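Local coordinates for trans-4-hydroxy-L-proline dehydratase (Clostridioides difficile 70-100-2010, PDB 6VXC), which dehydrates trans-4-hydroxy-L-proline to (S)-1-pyrroline-5-carboxylate by glycyl radical chemistry, as part of anaerobic hydroxyproline breakdown, at residues E27-L32 and L330-W335; E87-E92 and M282-H287. All blocks are in the same frame, centred on the assembly; numbering follows the deposited sequence.

How the contacts relate
From the N terminus, the chain passes first through 27-32, on helix 27-38, and then through 87-92, in the loop between helix 64-78 and strand 99-101. It reaches 282-287, on helix 276-293, where contact 2 closes a loop with 189 residues between its segments. At 330-335, on helix 324-339, contact 1 closes a wider loop of 297 intervening residues, so contact 2 is nested within it. The contact centres lie about 13 Å apart and the two sites touch: Leu88 CD1 packs on Leu330 CD2, and Leu334 CD1 on Trp284 CE3, at 3.8 Å each. Helix 324-339 thereby joins the first helix to loop 87-92 and helix 276-293; Arg28 and Leu32 also touch Leu88 and Glu87 directly.

Contact 1. Residues E27-L32 and L330-W335; sequences ERTKKL and LLECLW
Thr29 OG1 has two oxygen partners: it donates a hydrogen bond to Glu332 OE1 at 2.7 Å, across the gap between the helices, and also pairs with Phe26 O, three residues earlier. One proton cannot serve both fully, so the Phe26 bond is probably shared or secondary. The cross-helix bond meets OE1 nearly in line with its C-O bond. Thr29 has chi1 59°, with the hydroxyl between the backbone N and the carbonyl carbon, which directs OG1 to the carboxylate and leaves CG2 to rest on Glu332 CB at 3.6 Å. The two side chains cross at about a right angle. Beyond its CG the glutamate is extended (chi2 -178°), and its OE2 is held by Thr25 OG1 and Gln328 NE2, so both carboxylate oxygens have partners and the group's rotation is probably fixed.

Next to this polar pair, Cys333 SG meets three carbons of the other helix. Leu32 CD1 comes nearest, 3.7 Å from SG, while Arg28 CD and Thr29 CG2 each lie 4.1 Å from it. Arg28 offers only its aliphatic part here; its guanidinium is committed to Glu329 and Asp257.

The short helical segments run parallel, with axes at 3° and 9.7 Å apart, and Thr29 and Cys333 mark the closest backbone approach. Helix 27-38 lies along one side of helix 324-339. Glu332 also packs on helix 378-390, and Leu330, Leu331, Leu334 and Trp335 meet helices 276-293, 305-318 and 378-390 between them.

Contact 2. Residues E87-E92 and M282-H287; sequences ELIVGE and MYWFVH
Trp284 and Gly91 share the one hydrogen bond between these segments: indole NE1 donates to Gly91 O at 2.9 Å. At 171° the N-H points almost straight at the oxygen, which lies close to the indole plane. Seen from the acceptor, the approach is tilted, since NE1 stands above the carbonyl plane (46° out of it) rather than on a lone pair.

A second carbonyl supplies close polar approaches to carbon. Val90 O lies in plane at the indole edge, 3.4 Å from Trp284 CD1, and is 3.6 Å from Phe285 CE1. This oxygen also accepts a hydrogen bond from Gln281 NE2, so it has a true donor on the same helix.

Apolar packing comes from two methyl groups. Ile89 CG2 sits obliquely to the indole, 3.8 Å from Trp284 CB. Val90 and Phe285 lie side by side, with CG2 of Val90 4.0 Å from CZ of Phe285. The loop also lies close at Gly91: phi is positive, the space beside CA is taken up by Val90 O and the CD1 edge of Trp284, and the residue has no beta carbon to place there.

Ring contacts then hold the tryptophan. With CG anti to the backbone N (chi1 -171°), Trp284 swings its indole so that NE1 faces the loop. Trp284 CZ3 rests over the centre of the His287 ring, 3.4 Å above its plane; in that plane, His287 ND1 is hydrogen-bonded to Tyr283 OH at 2.8 Å. Phe338 of helix 324-339 adds an edge-to-face stack to the indole.

This is helix-to-loop packing in the pyruvate formate lyase-like region: a helix side chain binds a loop carbonyl, joining loop 87-92 to helix 276-293. Glycyl radical enzymes have a barrel core surrounded by helices, and the contact probably belongs to those outer parts, away from the annotated sites.

Contact 1. Residues E27-L32 and L330-W335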
loop_
_atom_site.group_PDB
_atom_site.type_symbol
_atom_site.label_atom_id
_atom_site.label_comp_id
_atom_site.label_asym_id
_atom_site.label_seq_id
_atom_site.Cartn_x
_atom_site.Cartn_y
_atom_site.Cartn_z
ATOM N N GLU A 27 12.105 7.348 28.663
ATOM C CA GLU A 27 12.361 8.762 28.438
ATOM C C GLU A 27 12.934 8.999 27.047
ATOM O O GLU A 27 12.542 9.949 26.362
ATOM C CB GLU A 27 13.337 9.291 29.494
ATOM C CG GLU A 27 12.803 9.305 30.907
ATOM C CD GLU A 27 11.573 10.184 31.044
ATOM O OE1 GLU A 27 11.665 11.391 30.732
ATOM O OE2 GLU A 27 10.505 9.668 31.435
ATOM N N ARG A 28 13.834 8.129 26.594
ATOM C CA ARG A 28 14.390 8.280 25.250
ATOM C C ARG A 28 13.297 8.295 24.186
ATOM O O ARG A 28 13.225 9.219 23.368
ATOM C CB ARG A 28 15.390 7.161 24.961
ATOM C CG ARG A 28 16.020 7.230 23.565
ATOM C CD ARG A 28 16.657 5.899 23.183
ATOM N NE ARG A 28 17.673 5.453 24.134
ATOM C CZ ARG A 28 18.908 5.941 24.221
ATOM N NH1 ARG A 28 19.743 5.455 25.135
ATOM N NH2 ARG A 28 19.320 6.895 23.398
ATOM N N THR A 29 12.419 7.286 24.198
ATOM C CA THR A 29 11.461 7.138 23.111
ATOM C C THR A 29 10.319 8.140 23.222
ATOM O O THR A 29 9.749 8.532 22.202
ATOM C CB THR A 29 10.946 5.695 23.055
ATOM O OG1 THR A 29 10.326 5.343 24.293
ATOM C CG2 THR A 29 12.096 4.723 22.774
ATOM N N LYS A 30 10.016 8.616 24.432
ATOM C CA LYS A 30 9.085 9.734 24.577
ATOM C C LYS A 30 9.591 10.971 23.840
ATOM O O LYS A 30 8.815 11.672 23.181
ATOM C CB LYS A 30 8.886 10.069 26.056
ATOM C CG LYS A 30 8.244 8.998 26.914
ATOM C CD LYS A 30 8.301 9.425 28.377
ATOM C CE LYS A 30 7.778 8.360 29.334
ATOM N NZ LYS A 30 6.351 8.056 29.187
ATOM N N LYS A 31 10.883 11.268 23.978
ATOM C CA LYS A 31 11.509 12.410 23.315
ATOM C C LYS A 31 11.550 12.226 21.800
ATOM O O LYS A 31 11.254 13.159 21.040
ATOM C CB LYS A 31 12.926 12.600 23.874
ATOM C CG LYS A 31 13.788 13.630 23.134
ATOM C CD LYS A 31 15.134 13.901 23.838
ATOM C CE LYS A 31 16.026 12.664 23.887
ATOM N NZ LYS A 31 17.364 12.938 24.518
ATOM N N LEU A 32 11.951 11.039 21.346
ATOM C CA LEU A 32 11.978 10.766 19.914
ATOM C C LEU A 32 10.581 10.857 19.311
ATOM O O LEU A 32 10.412 11.385 18.209
ATOM C CB LEU A 32 12.607 9.398 19.645
ATOM C CG LEU A 32 14.130 9.272 19.845
ATOM C CD1 LEU A 32 14.589 7.812 19.876
ATOM C CD2 LEU A 32 14.893 10.052 18.771
ATOM N N LEU A 330 14.290 -0.532 21.407
ATOM C CA LEU A 330 14.805 -0.470 20.043
ATOM C C LEU A 330 13.667 -0.463 19.026
ATOM O O LEU A 330 13.736 0.244 18.020
ATOM C CB LEU A 330 15.771 -1.626 19.786
ATOM C CG LEU A 330 17.126 -1.452 20.468
ATOM C CD1 LEU A 330 17.909 -2.754 20.525
ATOM C CD2 LEU A 330 17.932 -0.375 19.760
ATOM N N LEU A 331 12.609 -1.235 19.277
ATOM C CA LEU A 331 11.468 -1.242 18.369
ATOM C C LEU A 331 10.677 0.056 18.437
ATOM O O LEU A 331 10.143 0.500 17.419
ATOM C CB LEU A 331 10.557 -2.433 18.662
ATOM C CG LEU A 331 11.125 -3.753 18.152
ATOM C CD1 LEU A 331 10.274 -4.918 18.571
ATOM C CD2 LEU A 331 11.270 -3.703 16.624
ATOM N N GLU A 332 10.577 0.674 19.614
ATOM C CA GLU A 332 9.948 1.990 19.680
ATOM C C GLU A 332 10.751 3.002 18.884
ATOM O O GLU A 332 10.181 3.860 18.205
ATOM C CB GLU A 332 9.772 2.437 21.141
ATOM C CG GLU A 332 8.632 1.670 21.831
ATOM C CD GLU A 332 8.337 2.066 23.289
ATOM O OE1 GLU A 332 8.922 3.044 23.814
ATOM O OE2 GLU A 332 7.495 1.367 23.903
ATOM N N CYS A 333 12.076 2.890 18.923
ATOM C CA CYS A 333 12.906 3.724 18.061
ATOM C C CYS A 333 12.594 3.472 16.592
ATOM O O CYS A 333 12.427 4.418 15.819
ATOM C CB CYS A 333 14.393 3.474 18.347
ATOM S SG CYS A 333 15.020 4.121 19.915
ATOM N N LEU A 334 12.528 2.198 16.192
ATOM C CA LEU A 334 12.171 1.835 14.822
ATOM C C LEU A 334 10.827 2.431 14.409
ATOM O O LEU A 334 10.693 2.986 13.312
ATOM C CB LEU A 334 12.143 0.315 14.674
ATOM C CG LEU A 334 11.857 -0.144 13.234
ATOM C CD1 LEU A 334 12.876 0.465 12.261
ATOM C CD2 LEU A 334 11.849 -1.654 13.124
ATOM N N TRP A 335 9.813 2.298 15.272
ATOM C CA TRP A 335 8.492 2.842 14.972
ATOM C C TRP A 335 8.575 4.326 14.646
ATOM O O TRP A 335 7.991 4.795 13.658
ATOM C CB TRP A 335 7.544 2.603 16.157
ATOM C CG TRP A 335 6.524 1.513 15.912
ATOM C CD1 TRP A 335 5.182 1.628 16.003
ATOM C CD2 TRP A 335 6.781 0.164 15.498
ATOM N NE1 TRP A 335 4.574 0.441 15.684
ATOM C CE2 TRP A 335 5.534 -0.477 15.373
ATOM C CE3 TRP A 335 7.943 -0.570 15.245
ATOM C CZ2 TRP A 335 5.411 -1.812 15.003
ATOM C CZ3 TRP A 335 7.822 -1.903 14.863
ATOM C CH2 TRP A 335 6.567 -2.509 14.752
#

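Contact 2. Residues E87-E92 and M282-H287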
loop_
_atom_site.group_PDB
_atom_site.type_symbol
_atom_site.label_atom_id
_atom_site.label_comp_id
_atom_site.label_asym_id
_atom_site.label_seq_id
_atom_site.Cartn_x
_atom_site.Cartn_y
_atom_site.Cartn_z
ATOM N N GLU A 87 18.712 9.157 19.363
ATOM C CA GLU A 87 18.512 7.993 18.517
ATOM C C GLU A 87 19.423 6.844 18.916
ATOM O O GLU A 87 20.552 7.038 19.367
ATOM C CB GLU A 87 18.732 8.344 17.051
ATOM C CG GLU A 87 17.550 9.078 16.460
ATOM C CD GLU A 87 17.681 9.310 14.971
ATOM O OE1 GLU A 87 18.823 9.404 14.462
ATOM O OE2 GLU A 87 16.619 9.388 14.309
ATOM N N LEU A 88 18.896 5.638 18.762
ATOM C CA LEU A 88 19.668 4.409 18.733
ATOM C C LEU A 88 19.743 3.798 17.342
ATOM O O LEU A 88 20.735 3.144 17.024
ATOM C CB LEU A 88 19.071 3.383 19.709
ATOM C CG LEU A 88 19.130 3.668 21.222
ATOM C CD1 LEU A 88 18.375 2.616 22.027
ATOM C CD2 LEU A 88 20.575 3.741 21.703
ATOM N N ILE A 89 18.716 4.006 16.516
ATOM C CA ILE A 89 18.696 3.615 15.106
ATOM C C ILE A 89 18.765 4.885 14.275
ATOM O O ILE A 89 17.974 5.806 14.496
ATOM C CB ILE A 89 17.417 2.822 14.764
ATOM C CG1 ILE A 89 17.294 1.589 15.652
ATOM C CG2 ILE A 89 17.381 2.441 13.258
ATOM C CD1 ILE A 89 18.439 0.615 15.501
ATOM N N VAL A 90 19.662 4.922 13.281
ATOM C CA VAL A 90 19.921 6.144 12.525
ATOM C C VAL A 90 19.606 5.935 11.048
ATOM O O VAL A 90 19.655 4.816 10.519
ATOM C CB VAL A 90 21.380 6.639 12.684
ATOM C CG1 VAL A 90 21.703 6.935 14.154
ATOM C CG2 VAL A 90 22.340 5.629 12.085
ATOM N N GLY A 91 19.297 7.046 10.382
ATOM C CA GLY A 91 18.962 7.069 8.970
ATOM C C GLY A 91 17.666 7.816 8.694
ATOM O O GLY A 91 16.624 7.515 9.289
ATOM N N GLU A 92 17.724 8.802 7.801
ATOM C CA GLU A 92 16.567 9.569 7.355
ATOM C C GLU A 92 16.578 9.611 5.828
ATOM O O GLU A 92 17.645 9.708 5.218
ATOM C CB GLU A 92 16.577 11.005 7.921
ATOM C CG GLU A 92 16.385 11.143 9.443
ATOM C CD GLU A 92 14.930 10.953 9.902
ATOM O OE1 GLU A 92 14.013 11.111 9.064
ATOM O OE2 GLU A 92 14.713 10.660 11.104
ATOM N N MET A 282 20.351 -2.833 10.337
ATOM C CA MET A 282 20.500 -3.334 8.969
ATOM C C MET A 282 19.195 -3.164 8.188
ATOM O O MET A 282 19.194 -2.638 7.070
ATOM C CB MET A 282 20.945 -4.806 8.977
ATOM C CG MET A 282 20.856 -5.543 7.623
ATOM S SD MET A 282 22.062 -4.982 6.376
ATOM C CE MET A 282 23.350 -6.188 6.634
ATOM N N TYR A 283 18.067 -3.582 8.768
ATOM C CA TYR A 283 16.807 -3.397 8.066
ATOM C C TYR A 283 16.594 -1.930 7.719
ATOM O O TYR A 283 16.221 -1.604 6.586
ATOM C CB TYR A 283 15.598 -3.912 8.861
ATOM C CG TYR A 283 14.375 -3.391 8.143
ATOM C CD1 TYR A 283 13.922 -4.005 6.983
ATOM C CD2 TYR A 283 13.791 -2.190 8.516
ATOM C CE1 TYR A 283 12.870 -3.487 6.273
ATOM C CE2 TYR A 283 12.737 -1.659 7.798
ATOM C CZ TYR A 283 12.294 -2.310 6.676
ATOM O OH TYR A 283 11.258 -1.791 5.966
ATOM N N TRP A 284 16.824 -1.026 8.683
ATOM C CA TRP A 284 16.491 0.375 8.446
ATOM C C TRP A 284 17.384 1.001 7.379
ATOM O O TRP A 284 16.921 1.838 6.598
ATOM C CB TRP A 284 16.547 1.192 9.743
ATOM C CG TRP A 284 15.981 2.556 9.476
ATOM C CD1 TRP A 284 16.645 3.745 9.506
ATOM C CD2 TRP A 284 14.639 2.855 9.058
ATOM N NE1 TRP A 284 15.801 4.766 9.153
ATOM C CE2 TRP A 284 14.560 4.250 8.879
ATOM C CE3 TRP A 284 13.495 2.081 8.838
ATOM C CZ2 TRP A 284 13.391 4.886 8.472
ATOM C CZ3 TRP A 284 12.323 2.716 8.440
ATOM C CH2 TRP A 284 12.285 4.107 8.260
ATOM N N PHE A 285 18.671 0.631 7.342
ATOM C CA PHE A 285 19.549 1.109 6.274
ATOM C C PHE A 285 19.052 0.641 4.910
ATOM O O PHE A 285 19.024 1.414 3.943
ATOM C CB PHE A 285 20.984 0.627 6.511
ATOM C CG PHE A 285 21.789 1.498 7.449
ATOM C CD1 PHE A 285 21.535 2.864 7.557
ATOM C CD2 PHE A 285 22.827 0.951 8.201
ATOM C CE1 PHE A 285 22.286 3.670 8.418
ATOM C CE2 PHE A 285 23.592 1.749 9.067
ATOM C CZ PHE A 285 23.324 3.111 9.174
ATOM N N VAL A 286 18.683 -0.634 4.810
ATOM C CA VAL A 286 18.119 -1.157 3.569
ATOM C C VAL A 286 16.848 -0.392 3.210
ATOM O O VAL A 286 16.621 -0.052 2.048
ATOM C CB VAL A 286 17.852 -2.672 3.688
ATOM C CG1 VAL A 286 17.109 -3.184 2.458
ATOM C CG2 VAL A 286 19.139 -3.459 3.914
ATOM N N HIS A 287 16.007 -0.108 4.203
ATOM C CA HIS A 287 14.794 0.675 3.969
ATOM C C HIS A 287 15.123 2.055 3.393
ATOM O O HIS A 287 14.585 2.447 2.354
ATOM C CB HIS A 287 14.014 0.800 5.287
ATOM C CG HIS A 287 12.719 1.538 5.177
ATOM N ND1 HIS A 287 11.497 0.929 5.359
ATOM C CD2 HIS A 287 12.453 2.850 4.965
ATOM C CE1 HIS A 287 10.535 1.821 5.221
ATOM N NE2 HIS A 287 11.086 2.998 4.992
#